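Local coordinates for inositol monophosphatase family protein (Staphylococcus aureus subsp. aureus MSSA476, PDB 4I3Y), which probably hydrolyses inositol monophosphates to free inositol and phosphate in a magnesium-dependent reaction that lithium inhibits, at residues 223-233 with 244-254. Numbering follows the deposited sequence.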
ATOM      1  N   ALA A 223     -18.362   6.623   7.393  1.00 13.76           N
ATOM      2  CA  ALA A 223     -17.981   7.940   7.923  1.00 14.97           C
ATOM      3  C   ALA A 223     -18.982   8.341   9.031  1.00 15.54           C
ATOM      4  O   ALA A 223     -18.583   8.766  10.110  1.00 15.65           O
ATOM      5  CB  ALA A 223     -17.958   8.994   6.800  1.00 13.20           C
ATOM      6  N   GLU A 224     -20.271   8.097   8.784  1.00 16.73           N
ATOM      7  CA  GLU A 224     -21.268   8.369   9.830  1.00 18.86           C
ATOM      8  C   GLU A 224     -21.029   7.525  11.107  1.00 19.57           C
ATOM      9  O   GLU A 224     -20.969   8.063  12.211  1.00 19.02           O
ATOM     10  CB  GLU A 224     -22.655   8.053   9.272  1.00 20.91           C
ATOM     11  CG  GLU A 224     -23.783   8.245  10.278  1.00 23.53           C
ATOM     12  CD  GLU A 224     -25.128   8.309   9.600  1.00 23.81           C
ATOM     13  OE1 GLU A 224     -25.210   8.160   8.377  1.00 24.10           O
ATOM     14  OE2 GLU A 224     -26.111   8.502  10.327  1.00 25.91           O
ATOM     15  N   LEU A 225     -20.824   6.209  10.956  1.00 20.29           N
ATOM     16  CA  LEU A 225     -20.805   5.347  12.145  1.00 19.60           C
ATOM     17  C   LEU A 225     -19.493   5.492  12.921  1.00 20.29           C
ATOM     18  O   LEU A 225     -19.447   5.241  14.122  1.00 19.08           O
ATOM     19  CB  LEU A 225     -21.053   3.883  11.761  1.00 22.47           C
ATOM     20  CG  LEU A 225     -22.421   3.563  11.109  1.00 24.31           C
ATOM     21  CD1 LEU A 225     -22.611   2.070  11.098  1.00 23.93           C
ATOM     22  CD2 LEU A 225     -23.606   4.297  11.806  1.00 26.94           C
ATOM     23  N   LEU A 226     -18.421   5.880  12.234  1.00 17.47           N
ATOM     24  CA  LEU A 226     -17.116   6.015  12.883  1.00 17.02           C
ATOM     25  C   LEU A 226     -16.703   7.491  13.091  1.00 17.68           C
ATOM     26  O   LEU A 226     -15.543   7.761  13.374  1.00 16.48           O
ATOM     27  CB  LEU A 226     -16.039   5.274  12.035  1.00 16.42           C
ATOM     28  CG  LEU A 226     -16.273   3.756  11.918  1.00 15.57           C
ATOM     29  CD1 LEU A 226     -15.513   3.138  10.737  1.00 16.43           C
ATOM     30  CD2 LEU A 226     -15.984   3.048  13.242  1.00 15.72           C
ATOM     31  N   ASN A 227     -17.647   8.439  12.924  1.00 17.77           N
ATOM     32  CA  ASN A 227     -17.366   9.856  13.224  1.00 18.45           C
ATOM     33  C   ASN A 227     -16.243  10.460  12.356  1.00 18.17           C
ATOM     34  O   ASN A 227     -15.376  11.225  12.856  1.00 18.81           O
ATOM     35  CB  ASN A 227     -17.095  10.073  14.726  1.00 18.41           C
ATOM     36  CG  ASN A 227     -17.334  11.525  15.143  1.00 25.61           C
ATOM     37  OD1 ASN A 227     -18.026  12.252  14.421  1.00 30.04           O
ATOM     38  ND2 ASN A 227     -16.715  11.987  16.263  1.00 24.41           N
ATOM     39  N   LEU A 228     -16.251  10.111  11.066  1.00 17.78           N
ATOM     40  CA  LEU A 228     -15.275  10.679  10.101  1.00 18.43           C
ATOM     41  C   LEU A 228     -15.935  11.803   9.380  1.00 20.27           C
ATOM     42  O   LEU A 228     -17.153  11.779   9.288  1.00 22.33           O
ATOM     43  CB  LEU A 228     -14.890   9.621   9.039  1.00 17.79           C
ATOM     44  CG  LEU A 228     -14.408   8.245   9.564  1.00 16.72           C
ATOM     45  CD1 LEU A 228     -14.107   7.295   8.425  1.00 16.24           C
ATOM     46  CD2 LEU A 228     -13.212   8.366  10.520  1.00 15.54           C
ATOM     47  N   LYS A 229     -15.166  12.759   8.836  1.00 18.58           N
ATOM     48  CA  LYS A 229     -15.713  13.768   7.940  1.00 20.35           C
ATOM     49  C   LYS A 229     -15.615  13.269   6.522  1.00 20.91           C
ATOM     50  O   LYS A 229     -14.517  12.843   6.094  1.00 22.43           O
ATOM     51  CB  LYS A 229     -14.940  15.101   8.046  1.00 20.20           C
ATOM     52  CG  LYS A 229     -14.920  15.677   9.436  1.00 23.91           C
ATOM     53  CD  LYS A 229     -16.316  16.082   9.886  1.00 29.43           C
ATOM     54  CE  LYS A 229     -16.294  16.820  11.213  1.00 32.70           C
ATOM     55  NZ  LYS A 229     -17.683  16.977  11.744  1.00 37.36           N
ATOM     56  N   MET A 230     -16.741  13.260   5.808  1.00 17.96           N
ATOM     57  CA  MET A 230     -16.725  12.932   4.397  1.00 16.87           C
ATOM     58  C   MET A 230     -17.539  13.986   3.696  1.00 18.33           C
ATOM     59  O   MET A 230     -18.752  14.104   3.952  1.00 17.18           O
ATOM     60  CB  MET A 230     -17.280  11.552   4.136  1.00 17.32           C
ATOM     61  CG  MET A 230     -17.427  11.194   2.654  1.00 15.72           C
ATOM     62  SD  MET A 230     -17.972   9.452   2.470  1.00 19.49           S
ATOM     63  CE  MET A 230     -18.345   9.465   0.736  1.00 13.68           C
ATOM     64  N   THR A 231     -16.859  14.795   2.876  1.00 17.24           N
ATOM     65  CA  THR A 231     -17.460  16.011   2.300  1.00 16.50           C
ATOM     66  C   THR A 231     -16.935  16.267   0.874  1.00 17.20           C
ATOM     67  O   THR A 231     -15.981  15.624   0.377  1.00 15.01           O
ATOM     68  CB  THR A 231     -17.105  17.263   3.156  1.00 17.23           C
ATOM     69  OG1 THR A 231     -15.700  17.571   3.039  1.00 19.26           O
ATOM     70  CG2 THR A 231     -17.441  17.063   4.620  1.00 16.59           C
ATOM     71  N   THR A 232     -17.558  17.211   0.199  1.00 17.03           N
ATOM     72  CA  THR A 232     -17.000  17.710  -1.040  1.00 17.69           C
ATOM     73  C   THR A 232     -15.770  18.570  -0.617  1.00 17.58           C
ATOM     74  O   THR A 232     -15.546  18.850   0.573  1.00 16.69           O
ATOM     75  CB  THR A 232     -18.003  18.620  -1.762  1.00 18.14           C
ATOM     76  OG1 THR A 232     -18.108  19.819  -1.003  1.00 19.37           O
ATOM     77  CG2 THR A 232     -19.388  17.952  -1.861  1.00 21.49           C
ATOM     78  N   LEU A 233     -14.962  18.980  -1.575  1.00 17.84           N
ATOM     79  CA  LEU A 233     -13.742  19.675  -1.221  1.00 18.68           C
ATOM     80  C   LEU A 233     -14.075  21.148  -0.862  1.00 23.39           C
ATOM     81  O   LEU A 233     -13.198  21.929  -0.442  1.00 24.02           O
ATOM     82  CB  LEU A 233     -12.706  19.525  -2.323  1.00 16.14           C
ATOM     83  CG  LEU A 233     -12.265  18.092  -2.622  1.00 15.58           C
ATOM     84  CD1 LEU A 233     -11.310  18.064  -3.813  1.00 14.65           C
ATOM     85  CD2 LEU A 233     -11.594  17.411  -1.443  1.00 13.99           C
ATOM     86  N   ALA A 244     -18.749  13.678  -6.587  1.00 24.48           N
ATOM     87  CA  ALA A 244     -18.191  15.049  -6.416  1.00 20.62           C
ATOM     88  C   ALA A 244     -16.750  14.921  -5.946  1.00 19.35           C
ATOM     89  O   ALA A 244     -16.417  13.895  -5.317  1.00 16.86           O
ATOM     90  CB  ALA A 244     -19.005  15.901  -5.434  1.00 20.25           C
ATOM     91  N   PRO A 245     -15.897  15.947  -6.217  1.00 18.11           N
ATOM     92  CA  PRO A 245     -14.596  15.963  -5.604  1.00 16.81           C
ATOM     93  C   PRO A 245     -14.795  15.756  -4.097  1.00 16.89           C
ATOM     94  O   PRO A 245     -15.698  16.370  -3.512  1.00 18.98           O
ATOM     95  CB  PRO A 245     -14.097  17.402  -5.925  1.00 16.61           C
ATOM     96  CG  PRO A 245     -14.729  17.712  -7.275  1.00 16.80           C
ATOM     97  CD  PRO A 245     -16.115  17.159  -7.040  1.00 18.14           C
ATOM     98  N   PHE A 246     -13.999  14.888  -3.479  1.00 14.49           N
ATOM     99  CA  PHE A 246     -14.307  14.469  -2.131  1.00 14.57           C
ATOM    100  C   PHE A 246     -13.110  14.225  -1.284  1.00 14.74           C
ATOM    101  O   PHE A 246     -12.025  13.956  -1.782  1.00 15.76           O
ATOM    102  CB  PHE A 246     -15.274  13.212  -2.123  1.00 14.79           C
ATOM    103  CG  PHE A 246     -14.651  11.918  -1.626  1.00 15.08           C
ATOM    104  CD1 PHE A 246     -15.229  11.220  -0.554  1.00 14.55           C
ATOM    105  CD2 PHE A 246     -13.475  11.375  -2.207  1.00 15.52           C
ATOM    106  CE1 PHE A 246     -14.653  10.037  -0.073  1.00 14.67           C
ATOM    107  CE2 PHE A 246     -12.924  10.183  -1.743  1.00 14.31           C
ATOM    108  CZ  PHE A 246     -13.477   9.525  -0.660  1.00 14.68           C
ATOM    109  N   ILE A 247     -13.323  14.349   0.032  1.00 14.44           N
ATOM    110  CA  ILE A 247     -12.371  13.968   1.027  1.00 13.97           C
ATOM    111  C   ILE A 247     -13.069  13.043   2.043  1.00 13.38           C
ATOM    112  O   ILE A 247     -14.213  13.264   2.394  1.00 13.84           O
ATOM    113  CB  ILE A 247     -11.795  15.210   1.767  1.00 14.92           C
ATOM    114  CG1 ILE A 247     -10.848  14.762   2.891  1.00 15.65           C
ATOM    115  CG2 ILE A 247     -12.945  16.102   2.312  1.00 14.11           C
ATOM    116  CD1 ILE A 247      -9.900  15.854   3.435  1.00 18.43           C
ATOM    117  N   ILE A 248     -12.427  11.955   2.434  1.00 12.65           N
ATOM    118  CA  ILE A 248     -12.781  11.288   3.716  1.00 12.27           C
ATOM    119  C   ILE A 248     -11.635  11.554   4.714  1.00 13.17           C
ATOM    120  O   ILE A 248     -10.460  11.354   4.372  1.00 13.48           O
ATOM    121  CB  ILE A 248     -13.103   9.791   3.542  1.00 11.71           C
ATOM    122  CG1 ILE A 248     -13.568   9.209   4.897  1.00 10.66           C
ATOM    123  CG2 ILE A 248     -11.929   9.051   2.856  1.00  9.43           C
ATOM    124  CD1 ILE A 248     -14.186   7.841   4.700  1.00 10.23           C
ATOM    125  N   SER A 249     -11.958  12.039   5.925  1.00 13.54           N
ATOM    126  CA  SER A 249     -10.916  12.500   6.846  1.00 14.03           C
ATOM    127  C   SER A 249     -11.227  12.255   8.281  1.00 15.59           C
ATOM    128  O   SER A 249     -12.394  12.275   8.722  1.00 17.33           O
ATOM    129  CB  SER A 249     -10.680  14.022   6.643  1.00 14.47           C
ATOM    130  OG  SER A 249      -9.948  14.587   7.718  1.00 15.75           O
ATOM    131  N   ASN A 250     -10.190  11.989   9.045  1.00 16.00           N
ATOM    132  CA  ASN A 250     -10.264  12.133  10.493  1.00 16.00           C
ATOM    133  C   ASN A 250     -10.862  13.535  10.871  1.00 16.98           C
ATOM    134  O   ASN A 250     -10.567  14.516  10.187  1.00 16.03           O
ATOM    135  CB  ASN A 250      -8.845  12.003  11.050  1.00 15.89           C
ATOM    136  CG  ASN A 250      -8.818  11.818  12.563  1.00 16.87           C
ATOM    137  OD1 ASN A 250      -9.015  12.776  13.325  1.00 15.91           O
ATOM    138  ND2 ASN A 250      -8.523  10.575  13.003  1.00 14.61           N
ATOM    139  N   LYS A 251     -11.624  13.640  11.994  1.00 17.29           N
ATOM    140  CA  LYS A 251     -12.237  14.928  12.374  1.00 17.30           C
ATOM    141  C   LYS A 251     -11.148  16.006  12.648  1.00 18.77           C
ATOM    142  O   LYS A 251     -11.345  17.150  12.336  1.00 17.90           O
ATOM    143  CB  LYS A 251     -13.100  14.777  13.610  1.00 16.27           C
ATOM    144  CG  LYS A 251     -12.329  14.397  14.874  1.00 16.39           C
ATOM    145  CD  LYS A 251     -13.312  13.866  15.931  1.00 15.55           C
ATOM    146  CE  LYS A 251     -12.579  13.652  17.244  1.00 15.85           C
ATOM    147  NZ  LYS A 251     -13.463  12.997  18.248  1.00 14.58           N
ATOM    148  N   ALA A 252      -9.977  15.622  13.178  1.00 18.06           N
ATOM    149  CA  ALA A 252      -9.028  16.621  13.614  1.00 17.16           C
ATOM    150  C   ALA A 252      -8.157  17.234  12.501  1.00 17.97           C
ATOM    151  O   ALA A 252      -7.414  18.186  12.750  1.00 17.55           O
ATOM    152  CB  ALA A 252      -8.184  16.083  14.762  1.00 17.06           C
ATOM    153  N   CYS A 253      -8.241  16.735  11.274  1.00 19.66           N
ATOM    154  CA  CYS A 253      -7.392  17.297  10.182  1.00 19.58           C
ATOM    155  C   CYS A 253      -8.207  17.684   8.931  1.00 19.12           C
ATOM    156  O   CYS A 253      -7.678  18.228   7.937  1.00 18.62           O
ATOM    157  CB  CYS A 253      -6.246  16.331   9.819  1.00 22.74           C
ATOM    158  SG  CYS A 253      -6.764  14.683   9.267  1.00 21.95           S
ATOM    159  N   HIS A 254      -9.512  17.483   9.003  1.00 16.67           N
ATOM    160  CA  HIS A 254     -10.396  17.760   7.856  1.00 17.11           C
ATOM    161  C   HIS A 254     -10.285  19.233   7.386  1.00 18.44           C
ATOM    162  O   HIS A 254     -10.006  19.538   6.197  1.00 16.56           O
ATOM    163  CB  HIS A 254     -11.819  17.403   8.269  1.00 15.90           C
ATOM    164  CG  HIS A 254     -12.894  17.828   7.312  1.00 15.54           C
ATOM    165  ND1 HIS A 254     -13.059  17.263   6.073  1.00 15.55           N
ATOM    166  CD2 HIS A 254     -13.896  18.720   7.453  1.00 15.82           C
ATOM    167  CE1 HIS A 254     -14.117  17.782   5.480  1.00 15.80           C
ATOM    168  NE2 HIS A 254     -14.640  18.683   6.298  1.00 19.11           N
TER
HETATM  169  O   HOH W   1     -12.579  11.227  12.844  1.00 17.27           O
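K229 lays its aliphatic stem over one face of the H254 imidazole: CB sits 3.5 Å from the ring centroid and only 15° off the ring normal, a CH-pi contact. Chi1 of K229 (-58°) sets its CG anti to the carbonyl carbon and against CG and CB of H254; the bend at chi2 then leads the rest of the chain away. T231 meets the same ring differently, in its plane, with OG1 2.9 Å from CE1 of H254. That hydroxyl also donates to the backbone O of T232 (2.8 Å) and lies against CG2 of I247, whose side chain runs alongside in the same direction. ND1 of H254 is buried here without a polar partner. On the other face of the sheet, M230 stretches out with CG anti to its backbone N (174°), bringing CE to 3.8 Å from CD1 of F246 and the sulfur to the ring edge, a Met-aromatic contact. Next along, I248, on the same face as M230, meets L228 through their CD1 methyls (3.8 Å), and both pack against helix 191-200. At the far end L233 sets CD1 against CB of P245 and CD2 against the backbone of F246.

Strands 229-232 and 246-249 run antiparallel, held by paired backbone bonds between K229 and S249 and between T231 and I247; N of S249 lies 2.7 Å from O of K229. Beyond them, a water bridges O of N227 and N of K251, whose ammonium pairs with E152. Helix 254-262 covers the face of T231 and I247, and helix 191-200 the other. With 229-232 outermost in this chain, the pair forms the antiparallel edge of a mixed five-stranded sheet sandwiched between helices, as in the layered alpha/beta fold of inositol monophosphatases.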